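Local coordinates for protein MGS-M5 (PDB 4Q3N) that probably interconverts L-lactate and pyruvate with NAD as cofactor, as a Rossmann-fold L-lactate dehydrogenase of the lactate/malate dehydrogenase family, at residues A195-I198 / E203-F206; Q159-D164 / A187-K192; Y155-Y160 / V168-L173; G272-L277 / V286-N291. All blocks are in the same frame, centred on the assembly; numbering follows the deposited sequence. Where two conformers were deposited one is given.

Interaction 1. Residues A195-I198 / E203-F206; sequences ADVI and EISF. With NA (sodium ion), chain B.
Ile198 lies across Ile204 at about a right angle, its CG1 meeting Ile204 CG2 at 4.1 Å, where the chain turns from helix 194-200 toward helix 206-227. The loop joining these two helices of the C-terminal domain carries a sodium site made of main-chain carbonyls. Ile198 O and Ile204 O each lie 2.3 Å from the sodium ion. Ile198 O is 3.6 Å from Ile204 O, a spacing explained by the cation they share. Met201 O and three waters bring the ligands to six, so the protein's ligands are neutral carbonyl oxygens and no carboxylate takes part. Away from the carbonyls the contact is apolar: Ile204 CG2 sits between its own backbone N and carbonyl carbon, which points the methyl at the helix, and it also approaches Val197 CG1, a side chain it crosses obliquely. Ile204 packs further on Tyr160 and Ile161 of helix 147-161, joining the loop to that helix, whereas the Phe206 end is exposed. Ser205 N is held by Asp208 at the start of the next helix. Ile198 CG2, anti to the backbone N, comes to 4.0 Å from Ser205 CA and to the same distance from Phe206 N.

Interaction 2. Residues Q159-D164 / A187-K192; sequences QYIHID and ANVGAK. With ACT (acetate ion), chain E.
Lys192 NZ is gripped by more than one group: it donates to acetate O at 2.8 Å and to Lys287 O of the second subunit, with a weak bond to Ser200 OG besides. It belongs to the tight beta-hairpin whose Val189 packs on Ile161 and Ile163. The hairpin joins strands 188-189 and 192-193 through a type II' turn from Val189 to Lys192, with Gly190 at positive phi (72°) as its second residue. The bonds Val189 N to Lys192 O (2.8 Å) and Lys192 N to Val189 O (3.0 Å) close it, and Asn188 ND2 reaches Gly190 O at 2.8 Å from well above the carbonyl plane. The lysine chain is extended throughout, which carries its ammonium to the acetate, probably from the crystallisation liquor and also bound by His284 of the second subunit. Replacing the lysine by a methionine would probably leave the acetate without its charged partner and Lys287 O of the second subunit without this donor. Against helix 147-161 the contact is purely apolar and buried. Ile161 CG1 lies between its backbone N and carbonyl carbon (chi1 58°), and the branch meets Val189 tip to tip. Beyond the helix end, where His162 takes positive phi, Ile163 packs on Val276 of the second subunit while crossing Val189 obliquely. The valine is thus held by two isoleucines: CD1 of Ile161 touches its CG2 at 3.7 Å and its CG1 at 3.8 Å, and Ile163 CG2 meets that same CG1 at 3.9 Å.

Interaction 3. Residues Y155-Y160 / V168-L173; sequences YEISQY and VHAYIL
On the helix that presents Ile157 to Val168, the Tyr155 ring has Gln159 CG over one face, 3.7 Å above the plane and offset toward the rim, with Glu156 OE2 in plane at its edge. The Tyr160 ring has Glu156 O at its edge, in plane. Beside Tyr155 a polar chain runs along the helix. Gln159 NE2 donates to Ser158 OG at 3.1 Å, nearly straight (162°) and in the amide plane. Ser158 OG donates to Tyr155 O at 2.7 Å. That carbonyl also accepts from Gln159 N, both donors arriving from the same face of its plane. Toward the strand, only carbon meets carbon. Ile157 and Val168 cross obliquely, and Val168 CG1, anti to its backbone N (chi1 175°), enters the fork of the isoleucine, 3.7 Å from Ile157 CD1 and 3.9 Å from Ile157 CG2. Ile157 CD1 reaches on to Ala170 CB at 4.4 Å. No hydrogen bond joins the two segments; Arg154, about one turn before Ile157 on the helix, donates a hydrogen bond from NE to Val168 O. This is the helix-on-antiparallel-sheet packing of the lactate/malate dehydrogenase C-terminal domain, strand 168-173 lying at a subunit interface where His169 stacks on His169 of the second subunit.

Interaction 4. Residues G272-L277 / V286-N291; sequences GLPAVL and VKLKLN
The strand residues 272-277 and the extended segment 286-291 come closest at Ala275 and Val286, whose CA atoms are 5.3 Å apart. One backbone hydrogen bond joins them, Val286 N to Pro274 O at 2.9 Å. Its N-H...O angle is 160°, although the donor is tilted 30° from the carbonyl plane. Pro274 has no N-H to give in return, and past Val286 the chain diverges from the strand, so contact passes to side chains. Pro274 CG rests over the diverging backbone, 3.7 Å from Val286 O, and meets Leu288 CD1 at 4.0 Å, the ring and the leucine crossing obliquely. Strands 270-278 and 281-285 form an antiparallel hairpin within the C-terminal domain's three-stranded sheet, and 286-291 is the connection from it to helix 292-311. Tyr263 OH bonds both Val286 O and Leu288 N, thereby pinning the connection where the strand pairing has ended. On the hairpin side, Val286 CG2, anti to its carbonyl carbon, touches Val276 CG2 at 3.8 Å, the two valines crossing at about a right angle. Tyr171 packs on both Pro274 and Leu288, which buries this apolar cluster against strand 168-173. Lys287 points away from the strand and curls along its own segment, its NZ donating to Leu288 O at 2.9 Å from above the carbonyl plane. At the far end Asn291 is the N-cap of helix 292-311, its OD1 accepting from Glu294 N.

Interactions 2, 3 and 4 are buried, whereas interaction 1 lies toward the surface, about 29 Å from the chain centre, and adds metal coordination to its apolar packing. Interactions 2 and 3 use successive parts of the C-terminal end of helix 147-161, sharing Gln159 and Tyr160: residues 155-160 pack on strand 168-173, residues 159-164 on its neighbour 188-189, probably linked through Asn188 O and His169 N. Ile204 of interaction 1 joins them through Ile161. Interaction 4 belongs to another sheet yet meets interaction 3 through Tyr171 and Leu173. It alone has a backbone hydrogen bond between its segments. Interactions 2, 3 and 4 pack on the second subunit, which interaction 1 approaches through one long, weak ion pair of Asp196.

Interaction 1. Residues A195-I198 / E203-F206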
loop_
_atom_site.group_PDB
_atom_site.type_symbol
_atom_site.label_atom_id
_atom_site.label_comp_id
_atom_site.label_asym_id
_atom_site.label_seq_id
_atom_site.Cartn_x
_atom_site.Cartn_y
_atom_site.Cartn_z
ATOM N N ALA A 195 -29.696 15.950 -1.475
ATOM C CA ALA A 195 -31.156 16.115 -1.344
ATOM C C ALA A 195 -31.850 14.901 -1.947
ATOM O O ALA A 195 -32.880 14.433 -1.453
ATOM C CB ALA A 195 -31.645 17.410 -2.032
ATOM N N ASP A 196 -31.287 14.401 -3.049
ATOM C CA ASP A 196 -31.857 13.213 -3.699
ATOM C C ASP A 196 -31.663 11.970 -2.837
ATOM O O ASP A 196 -32.519 11.098 -2.805
ATOM C CB ASP A 196 -31.227 12.976 -5.073
ATOM C CG ASP A 196 -31.515 14.093 -6.048
ATOM O OD1 ASP A 196 -32.376 14.942 -5.744
ATOM O OD2 ASP A 196 -30.887 14.094 -7.133
ATOM N N VAL A 197 -30.530 11.889 -2.161
ATOM C CA VAL A 197 -30.257 10.769 -1.239
ATOM C C VAL A 197 -31.291 10.747 -0.140
ATOM O O VAL A 197 -31.915 9.722 0.107
ATOM C CB VAL A 197 -28.856 10.845 -0.658
ATOM C CG1 VAL A 197 -28.660 9.744 0.359
ATOM C CG2 VAL A 197 -27.798 10.679 -1.824
ATOM N N ILE A 198 -31.527 11.900 0.476
ATOM C CA ILE A 198 -32.607 12.032 1.479
ATOM C C ILE A 198 -33.955 11.589 0.970
ATOM O O ILE A 198 -34.708 10.883 1.651
ATOM C CB ILE A 198 -32.690 13.492 1.949
ATOM C CG1 ILE A 198 -31.397 13.825 2.693
ATOM C CG2 ILE A 198 -33.915 13.721 2.834
ATOM C CD1 ILE A 198 -31.332 15.245 3.197
ATOM N N GLU A 203 -33.136 5.826 5.433
ATOM C CA GLU A 203 -32.019 5.912 6.379
ATOM C C GLU A 203 -31.611 7.335 6.786
ATOM O O GLU A 203 -30.914 7.505 7.769
ATOM C CB GLU A 203 -30.777 5.223 5.791
ATOM C CG GLU A 203 -30.859 3.697 5.757
ATOM C CD GLU A 203 -31.625 3.121 4.536
ATOM O OE1 GLU A 203 -32.218 3.883 3.739
ATOM O OE2 GLU A 203 -31.630 1.883 4.389
ATOM N N ILE A 204 -31.955 8.348 5.996
ATOM C CA ILE A 204 -31.493 9.704 6.306
ATOM C C ILE A 204 -32.584 10.728 5.962
ATOM O O ILE A 204 -33.241 10.648 4.926
ATOM C CB ILE A 204 -30.157 10.045 5.609
ATOM C CG1 ILE A 204 -29.548 11.325 6.191
ATOM C CG2 ILE A 204 -30.286 10.091 4.053
ATOM C CD1 ILE A 204 -27.996 11.420 5.959
ATOM N N SER A 205 -32.811 11.653 6.899
ATOM C CA SER A 205 -33.854 12.661 6.739
ATOM C C SER A 205 -33.280 14.061 6.936
ATOM O O SER A 205 -32.155 14.227 7.409
ATOM C CB SER A 205 -35.012 12.438 7.740
ATOM O OG SER A 205 -35.605 11.158 7.617
ATOM N N PHE A 206 -34.071 15.073 6.590
ATOM C CA PHE A 206 -33.688 16.467 6.836
ATOM C C PHE A 206 -33.294 16.705 8.302
ATOM O O PHE A 206 -32.319 17.391 8.569
ATOM C CB PHE A 206 -34.833 17.390 6.409
ATOM C CG PHE A 206 -34.477 18.845 6.399
ATOM C CD1 PHE A 206 -33.822 19.412 5.299
ATOM C CD2 PHE A 206 -34.828 19.676 7.479
ATOM C CE1 PHE A 206 -33.496 20.793 5.289
ATOM C CE2 PHE A 206 -34.511 21.045 7.481
ATOM C CZ PHE A 206 -33.848 21.611 6.396
HETATM NA NA NA B . -35.118 10.091 3.800
HETATM O O HOH W 1 -36.163 9.524 5.916
HETATM O O HOH W 2 -37.161 8.767 2.669
HETATM O O HOH W 3 -36.671 11.809 4.118
#

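Interaction 2. Residues Q159-D164 / A187-K192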
loop_
_atom_site.group_PDB
_atom_site.type_symbol
_atom_site.label_atom_id
_atom_site.label_comp_id
_atom_site.label_asym_id
_atom_site.label_seq_id
_atom_site.Cartn_x
_atom_site.Cartn_y
_atom_site.Cartn_z
ATOM N N GLN A 159 -22.455 6.683 8.569
ATOM C CA GLN A 159 -23.135 5.873 9.545
ATOM C C GLN A 159 -24.661 5.856 9.354
ATOM O O GLN A 159 -25.315 4.912 9.803
ATOM C CB GLN A 159 -22.780 6.340 11.000
ATOM C CG GLN A 159 -21.311 6.175 11.334
ATOM C CD GLN A 159 -20.753 4.807 10.978
ATOM O OE1 GLN A 159 -20.896 3.872 11.749
ATOM N NE2 GLN A 159 -20.083 4.692 9.809
ATOM N N TYR A 160 -25.244 6.903 8.777
ATOM C CA TYR A 160 -26.688 6.859 8.460
ATOM C C TYR A 160 -26.968 5.979 7.215
ATOM O O TYR A 160 -27.863 5.137 7.208
ATOM C CB TYR A 160 -27.257 8.274 8.176
ATOM C CG TYR A 160 -27.495 9.026 9.465
ATOM C CD1 TYR A 160 -26.445 9.658 10.101
ATOM C CD2 TYR A 160 -28.769 9.070 10.052
ATOM C CE1 TYR A 160 -26.636 10.328 11.321
ATOM C CE2 TYR A 160 -28.958 9.717 11.295
ATOM C CZ TYR A 160 -27.881 10.356 11.892
ATOM O OH TYR A 160 -28.023 11.042 13.087
ATOM N N ILE A 161 -26.210 6.203 6.158
ATOM C CA ILE A 161 -26.594 5.604 4.867
ATOM C C ILE A 161 -25.806 4.351 4.512
ATOM O O ILE A 161 -26.077 3.723 3.477
ATOM C CB ILE A 161 -26.445 6.628 3.730
ATOM C CG1 ILE A 161 -25.004 7.147 3.648
ATOM C CG2 ILE A 161 -27.369 7.846 3.997
ATOM C CD1 ILE A 161 -24.723 7.974 2.379
ATOM N N HIS A 162 -24.873 3.971 5.378
ATOM C CA HIS A 162 -24.098 2.726 5.216
ATOM C C HIS A 162 -23.429 2.679 3.823
ATOM O O HIS A 162 -23.542 1.673 3.101
ATOM C CB HIS A 162 -25.006 1.511 5.417
ATOM C CG HIS A 162 -25.769 1.576 6.706
ATOM N ND1 HIS A 162 -27.149 1.592 6.761
ATOM C CD2 HIS A 162 -25.337 1.712 7.985
ATOM C CE1 HIS A 162 -27.532 1.686 8.028
ATOM N NE2 HIS A 162 -26.452 1.763 8.788
ATOM N N ILE A 163 -22.756 3.771 3.489
ATOM C CA ILE A 163 -21.926 3.901 2.254
ATOM C C ILE A 163 -20.487 4.245 2.715
ATOM O O ILE A 163 -20.317 5.023 3.665
ATOM C CB ILE A 163 -22.467 5.043 1.325
ATOM C CG1 ILE A 163 -23.899 4.751 0.861
ATOM C CG2 ILE A 163 -21.467 5.350 0.095
ATOM C CD1 ILE A 163 -24.005 3.500 0.002
ATOM N N ASP A 164 -19.476 3.628 2.107
ATOM C CA ASP A 164 -18.069 3.992 2.292
ATOM C C ASP A 164 -17.944 5.518 2.450
ATOM O O ASP A 164 -18.389 6.273 1.581
ATOM C CB ASP A 164 -17.290 3.477 1.060
ATOM C CG ASP A 164 -15.764 3.571 1.207
ATOM O OD1 ASP A 164 -15.265 4.411 2.017
ATOM O OD2 ASP A 164 -15.053 2.816 0.461
ATOM N N ALA A 187 -23.349 18.982 -1.729
ATOM C CA ALA A 187 -22.979 17.752 -1.035
ATOM C C ALA A 187 -23.554 16.604 -1.841
ATOM O O ALA A 187 -24.683 16.707 -2.289
ATOM C CB ALA A 187 -23.503 17.734 0.384
ATOM N N ASN A 188 -22.757 15.567 -2.100
ATOM C CA ASN A 188 -23.280 14.403 -2.773
ATOM C C ASN A 188 -22.697 13.092 -2.242
ATOM O O ASN A 188 -21.741 13.064 -1.449
ATOM C CB ASN A 188 -23.086 14.485 -4.285
ATOM C CG ASN A 188 -21.759 15.010 -4.681
ATOM O OD1 ASN A 188 -21.580 16.227 -4.789
ATOM N ND2 ASN A 188 -20.818 14.108 -4.962
ATOM N N VAL A 189 -23.356 12.008 -2.616
ATOM C CA VAL A 189 -22.861 10.681 -2.272
ATOM C C VAL A 189 -22.601 10.010 -3.613
ATOM O O VAL A 189 -23.517 9.832 -4.410
ATOM C CB VAL A 189 -23.876 9.913 -1.388
ATOM C CG1 VAL A 189 -23.369 8.484 -1.098
ATOM C CG2 VAL A 189 -24.101 10.688 -0.082
ATOM N N GLY A 190 -21.335 9.725 -3.911
ATOM C CA GLY A 190 -21.006 9.233 -5.241
ATOM C C GLY A 190 -21.173 10.446 -6.146
ATOM O O GLY A 190 -20.509 11.464 -5.968
ATOM N N ALA A 191 -22.118 10.388 -7.066
ATOM C CA ALA A 191 -22.368 11.559 -7.908
ATOM C C ALA A 191 -23.750 12.161 -7.592
ATOM O O ALA A 191 -24.195 13.086 -8.241
ATOM C CB ALA A 191 -22.282 11.162 -9.367
ATOM N N LYS A 192 -24.431 11.579 -6.627
ATOM C CA LYS A 192 -25.838 11.867 -6.357
ATOM C C LYS A 192 -26.034 12.969 -5.307
ATOM O O LYS A 192 -25.574 12.821 -4.187
ATOM C CB LYS A 192 -26.510 10.575 -5.881
ATOM C CG LYS A 192 -27.959 10.693 -5.452
ATOM C CD LYS A 192 -28.647 9.318 -5.363
ATOM C CE LYS A 192 -30.135 9.471 -4.999
ATOM N NZ LYS A 192 -30.765 8.133 -4.718
HETATM C C ACT E . -28.343 6.037 -2.498
HETATM O O ACT E . -28.952 7.107 -2.798
HETATM O OXT ACT E . -28.974 4.959 -2.677
HETATM C CH3 ACT E . -26.961 6.005 -1.913
#

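Interaction 3. Residues Y155-Y160 / V168-L173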
loop_
_atom_site.group_PDB
_atom_site.type_symbol
_atom_site.label_atom_id
_atom_site.label_comp_id
_atom_site.label_asym_id
_atom_site.label_seq_id
_atom_site.Cartn_x
_atom_site.Cartn_y
_atom_site.Cartn_z
ATOM N N TYR A 155 -17.650 10.770 7.900
ATOM C CA TYR A 155 -17.894 9.653 8.813
ATOM C C TYR A 155 -19.326 9.635 9.327
ATOM O O TYR A 155 -19.993 8.589 9.318
ATOM C CB TYR A 155 -16.913 9.683 10.029
ATOM C CG TYR A 155 -17.315 8.678 11.108
ATOM C CD1 TYR A 155 -17.107 7.289 10.944
ATOM C CD2 TYR A 155 -17.951 9.102 12.275
ATOM C CE1 TYR A 155 -17.520 6.373 11.948
ATOM C CE2 TYR A 155 -18.333 8.205 13.270
ATOM C CZ TYR A 155 -18.129 6.863 13.107
ATOM O OH TYR A 155 -18.541 6.029 14.111
ATOM N N GLU A 156 -19.840 10.783 9.778
ATOM C CA GLU A 156 -21.173 10.775 10.403
ATOM C C GLU A 156 -22.256 10.402 9.379
ATOM O O GLU A 156 -23.142 9.610 9.654
ATOM C CB GLU A 156 -21.518 12.142 11.021
ATOM C CG GLU A 156 -20.611 12.549 12.238
ATOM C CD GLU A 156 -20.774 11.629 13.449
ATOM O OE1 GLU A 156 -21.779 10.886 13.491
ATOM O OE2 GLU A 156 -19.888 11.666 14.358
ATOM N N ILE A 157 -22.194 11.037 8.221
ATOM C CA ILE A 157 -23.137 10.726 7.135
ATOM C C ILE A 157 -23.067 9.232 6.788
ATOM O O ILE A 157 -24.115 8.600 6.615
ATOM C CB ILE A 157 -22.843 11.584 5.904
ATOM C CG1 ILE A 157 -23.167 13.074 6.183
ATOM C CG2 ILE A 157 -23.613 11.115 4.690
ATOM C CD1 ILE A 157 -22.512 13.985 5.081
ATOM N N SER A 158 -21.866 8.650 6.789
ATOM C CA SER A 158 -21.708 7.264 6.345
ATOM C C SER A 158 -22.402 6.314 7.292
ATOM O O SER A 158 -22.884 5.251 6.880
ATOM C CB SER A 158 -20.229 6.876 6.206
ATOM O OG SER A 158 -19.673 6.682 7.487
ATOM N N GLN A 159 -22.455 6.683 8.569
ATOM C CA GLN A 159 -23.135 5.873 9.545
ATOM C C GLN A 159 -24.661 5.856 9.354
ATOM O O GLN A 159 -25.315 4.912 9.803
ATOM C CB GLN A 159 -22.780 6.340 11.000
ATOM C CG GLN A 159 -21.311 6.175 11.334
ATOM C CD GLN A 159 -20.753 4.807 10.978
ATOM O OE1 GLN A 159 -20.896 3.872 11.749
ATOM N NE2 GLN A 159 -20.083 4.692 9.809
ATOM N N TYR A 160 -25.244 6.903 8.777
ATOM C CA TYR A 160 -26.688 6.859 8.460
ATOM C C TYR A 160 -26.968 5.979 7.215
ATOM O O TYR A 160 -27.863 5.137 7.208
ATOM C CB TYR A 160 -27.257 8.274 8.176
ATOM C CG TYR A 160 -27.495 9.026 9.465
ATOM C CD1 TYR A 160 -26.445 9.658 10.101
ATOM C CD2 TYR A 160 -28.769 9.070 10.052
ATOM C CE1 TYR A 160 -26.636 10.328 11.321
ATOM C CE2 TYR A 160 -28.958 9.717 11.295
ATOM C CZ TYR A 160 -27.881 10.356 11.892
ATOM O OH TYR A 160 -28.023 11.042 13.087
ATOM N N VAL A 168 -18.506 9.831 0.192
ATOM C CA VAL A 168 -19.334 10.937 0.658
ATOM C C VAL A 168 -18.625 12.235 0.385
ATOM O O VAL A 168 -17.556 12.466 0.909
ATOM C CB VAL A 168 -19.664 10.793 2.182
ATOM C CG1 VAL A 168 -20.451 12.044 2.687
ATOM C CG2 VAL A 168 -20.486 9.488 2.424
ATOM N N HIS A 169 -19.185 13.082 -0.477
ATOM C CA HIS A 169 -18.432 14.254 -0.924
ATOM C C HIS A 169 -19.136 15.514 -0.461
ATOM O O HIS A 169 -20.023 16.014 -1.152
ATOM C CB HIS A 169 -18.301 14.288 -2.421
ATOM C CG HIS A 169 -17.783 13.005 -2.979
ATOM N ND1 HIS A 169 -16.575 12.468 -2.580
ATOM C CD2 HIS A 169 -18.309 12.146 -3.887
ATOM C CE1 HIS A 169 -16.361 11.345 -3.246
ATOM N NE2 HIS A 169 -17.404 11.120 -4.028
ATOM N N ALA A 170 -18.726 16.015 0.694
ATOM C CA ALA A 170 -19.373 17.139 1.341
ATOM C C ALA A 170 -18.283 17.798 2.188
ATOM O O ALA A 170 -17.350 17.089 2.605
ATOM C CB ALA A 170 -20.543 16.657 2.223
ATOM N N TYR A 171 -18.391 19.117 2.401
ATOM C CA TYR A 171 -17.362 19.919 3.074
ATOM C C TYR A 171 -17.935 20.603 4.306
ATOM O O TYR A 171 -19.115 21.023 4.316
ATOM C CB TYR A 171 -16.785 21.022 2.174
ATOM C CG TYR A 171 -16.146 20.557 0.860
ATOM C CD1 TYR A 171 -15.174 19.558 0.828
ATOM C CD2 TYR A 171 -16.533 21.119 -0.336
ATOM C CE1 TYR A 171 -14.613 19.130 -0.389
ATOM C CE2 TYR A 171 -15.979 20.709 -1.567
ATOM C CZ TYR A 171 -15.017 19.718 -1.575
ATOM O OH TYR A 171 -14.504 19.324 -2.783
ATOM N N ILE A 172 -17.085 20.734 5.313
ATOM C CA ILE A 172 -17.233 21.758 6.335
ATOM C C ILE A 172 -16.387 22.941 5.909
ATOM O O ILE A 172 -15.227 22.735 5.522
ATOM C CB ILE A 172 -16.754 21.268 7.706
ATOM C CG1 ILE A 172 -17.553 20.032 8.101
ATOM C CG2 ILE A 172 -16.836 22.431 8.779
ATOM C CD1 ILE A 172 -19.056 20.361 8.566
ATOM N N LEU A 173 -16.971 24.142 5.933
ATOM C CA LEU A 173 -16.283 25.365 5.544
ATOM C C LEU A 173 -16.183 26.345 6.695
ATOM O O LEU A 173 -16.948 26.271 7.689
ATOM C CB LEU A 173 -16.998 26.082 4.381
ATOM C CG LEU A 173 -17.164 25.136 3.156
ATOM C CD1 LEU A 173 -17.935 25.851 2.071
ATOM C CD2 LEU A 173 -15.816 24.698 2.655
#

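Interaction 4. Residues G272-L277 / V286-N291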
loop_
_atom_site.group_PDB
_atom_site.type_symbol
_atom_site.label_atom_id
_atom_site.label_comp_id
_atom_site.label_asym_id
_atom_site.label_seq_id
_atom_site.Cartn_x
_atom_site.Cartn_y
_atom_site.Cartn_z
ATOM N N GLY A 272 -11.255 28.188 6.040
ATOM C CA GLY A 272 -11.384 26.830 5.505
ATOM C C GLY A 272 -12.223 26.832 4.220
ATOM O O GLY A 272 -13.425 27.159 4.236
ATOM N N LEU A 273 -11.566 26.537 3.099
ATOM C CA LEU A 273 -12.206 26.491 1.780
ATOM C C LEU A 273 -11.614 25.322 1.001
ATOM O O LEU A 273 -10.464 24.953 1.218
ATOM C CB LEU A 273 -11.989 27.813 1.001
ATOM C CG LEU A 273 -12.558 29.070 1.693
ATOM C CD1 LEU A 273 -11.995 30.337 0.987
ATOM C CD2 LEU A 273 -14.132 29.070 1.708
ATOM N N PRO A 274 -12.391 24.751 0.067
ATOM C CA PRO A 274 -11.818 23.676 -0.758
ATOM C C PRO A 274 -10.731 24.250 -1.685
ATOM O O PRO A 274 -10.915 25.289 -2.304
ATOM C CB PRO A 274 -13.021 23.150 -1.548
ATOM C CG PRO A 274 -13.973 24.318 -1.646
ATOM C CD PRO A 274 -13.750 25.144 -0.359
ATOM N N ALA A 275 -9.602 23.576 -1.772
ATOM C CA ALA A 275 -8.521 24.094 -2.588
ATOM C C ALA A 275 -7.808 22.952 -3.294
ATOM O O ALA A 275 -7.791 21.821 -2.810
ATOM C CB ALA A 275 -7.516 24.929 -1.701
ATOM N N VAL A 276 -7.220 23.275 -4.442
ATOM C CA VAL A 276 -6.483 22.313 -5.229
ATOM C C VAL A 276 -5.022 22.316 -4.783
ATOM O O VAL A 276 -4.329 23.337 -4.923
ATOM C CB VAL A 276 -6.571 22.643 -6.757
ATOM C CG1 VAL A 276 -5.799 21.572 -7.560
ATOM C CG2 VAL A 276 -8.015 22.698 -7.201
ATOM N N LEU A 277 -4.550 21.172 -4.295
ATOM C CA LEU A 277 -3.154 21.013 -3.836
ATOM C C LEU A 277 -2.305 20.184 -4.806
ATOM O O LEU A 277 -2.728 19.113 -5.252
ATOM C CB LEU A 277 -3.118 20.326 -2.483
ATOM C CG LEU A 277 -3.596 21.203 -1.315
ATOM C CD1 LEU A 277 -3.781 20.341 -0.054
ATOM C CD2 LEU A 277 -2.504 22.248 -1.057
ATOM N N VAL A 286 -11.142 26.505 -4.882
ATOM C CA VAL A 286 -12.302 26.166 -5.680
ATOM C C VAL A 286 -13.458 27.044 -5.227
ATOM O O VAL A 286 -13.760 27.127 -4.016
ATOM C CB VAL A 286 -12.641 24.660 -5.535
ATOM C CG1 VAL A 286 -13.939 24.328 -6.274
ATOM C CG2 VAL A 286 -11.437 23.799 -6.089
ATOM N N LYS A 287 -14.121 27.685 -6.166
ATOM C CA LYS A 287 -15.236 28.550 -5.811
ATOM C C LYS A 287 -16.548 27.795 -5.953
ATOM O O LYS A 287 -16.953 27.482 -7.046
ATOM C CB LYS A 287 -15.228 29.814 -6.672
ATOM C CG LYS A 287 -16.424 30.734 -6.511
ATOM C CD LYS A 287 -16.629 31.155 -5.071
ATOM C CE LYS A 287 -17.692 32.268 -5.008
ATOM N NZ LYS A 287 -19.087 31.717 -5.182
ATOM N N LEU A 288 -17.201 27.477 -4.840
ATOM C CA LEU A 288 -18.523 26.854 -4.896
ATOM C C LEU A 288 -19.605 27.899 -4.990
ATOM O O LEU A 288 -19.454 28.990 -4.435
ATOM C CB LEU A 288 -18.797 25.999 -3.639
ATOM C CG LEU A 288 -17.726 24.930 -3.394
ATOM C CD1 LEU A 288 -17.972 24.340 -1.970
ATOM C CD2 LEU A 288 -17.816 23.839 -4.518
ATOM N N LYS A 289 -20.717 27.568 -5.652
ATOM C CA LYS A 289 -21.925 28.423 -5.591
ATOM C C LYS A 289 -22.612 28.150 -4.248
ATOM O O LYS A 289 -23.208 27.098 -4.065
ATOM C CB LYS A 289 -22.906 28.144 -6.757
ATOM C CG LYS A 289 -22.511 28.656 -8.150
ATOM C CD LYS A 289 -23.761 28.683 -9.086
ATOM C CE LYS A 289 -23.643 29.667 -10.265
ATOM N NZ LYS A 289 -22.949 29.168 -11.507
ATOM N N LEU A 290 -22.547 29.090 -3.312
ATOM C CA LEU A 290 -23.130 28.881 -1.988
ATOM C C LEU A 290 -24.545 29.372 -2.009
ATOM O O LEU A 290 -24.830 30.310 -2.744
ATOM C CB LEU A 290 -22.341 29.634 -0.906
ATOM C CG LEU A 290 -20.907 29.184 -0.754
ATOM C CD1 LEU A 290 -20.220 29.939 0.445
ATOM C CD2 LEU A 290 -20.779 27.672 -0.607
ATOM N N ASN A 291 -25.435 28.794 -1.196
ATOM C CA ASN A 291 -26.771 29.387 -1.130
ATOM C C ASN A 291 -26.733 30.556 -0.155
ATOM O O ASN A 291 -25.709 30.839 0.451
ATOM C CB ASN A 291 -27.861 28.353 -0.776
ATOM C CG ASN A 291 -27.706 27.752 0.608
ATOM O OD1 ASN A 291 -27.046 28.305 1.469
ATOM N ND2 ASN A 291 -28.324 26.587 0.820
#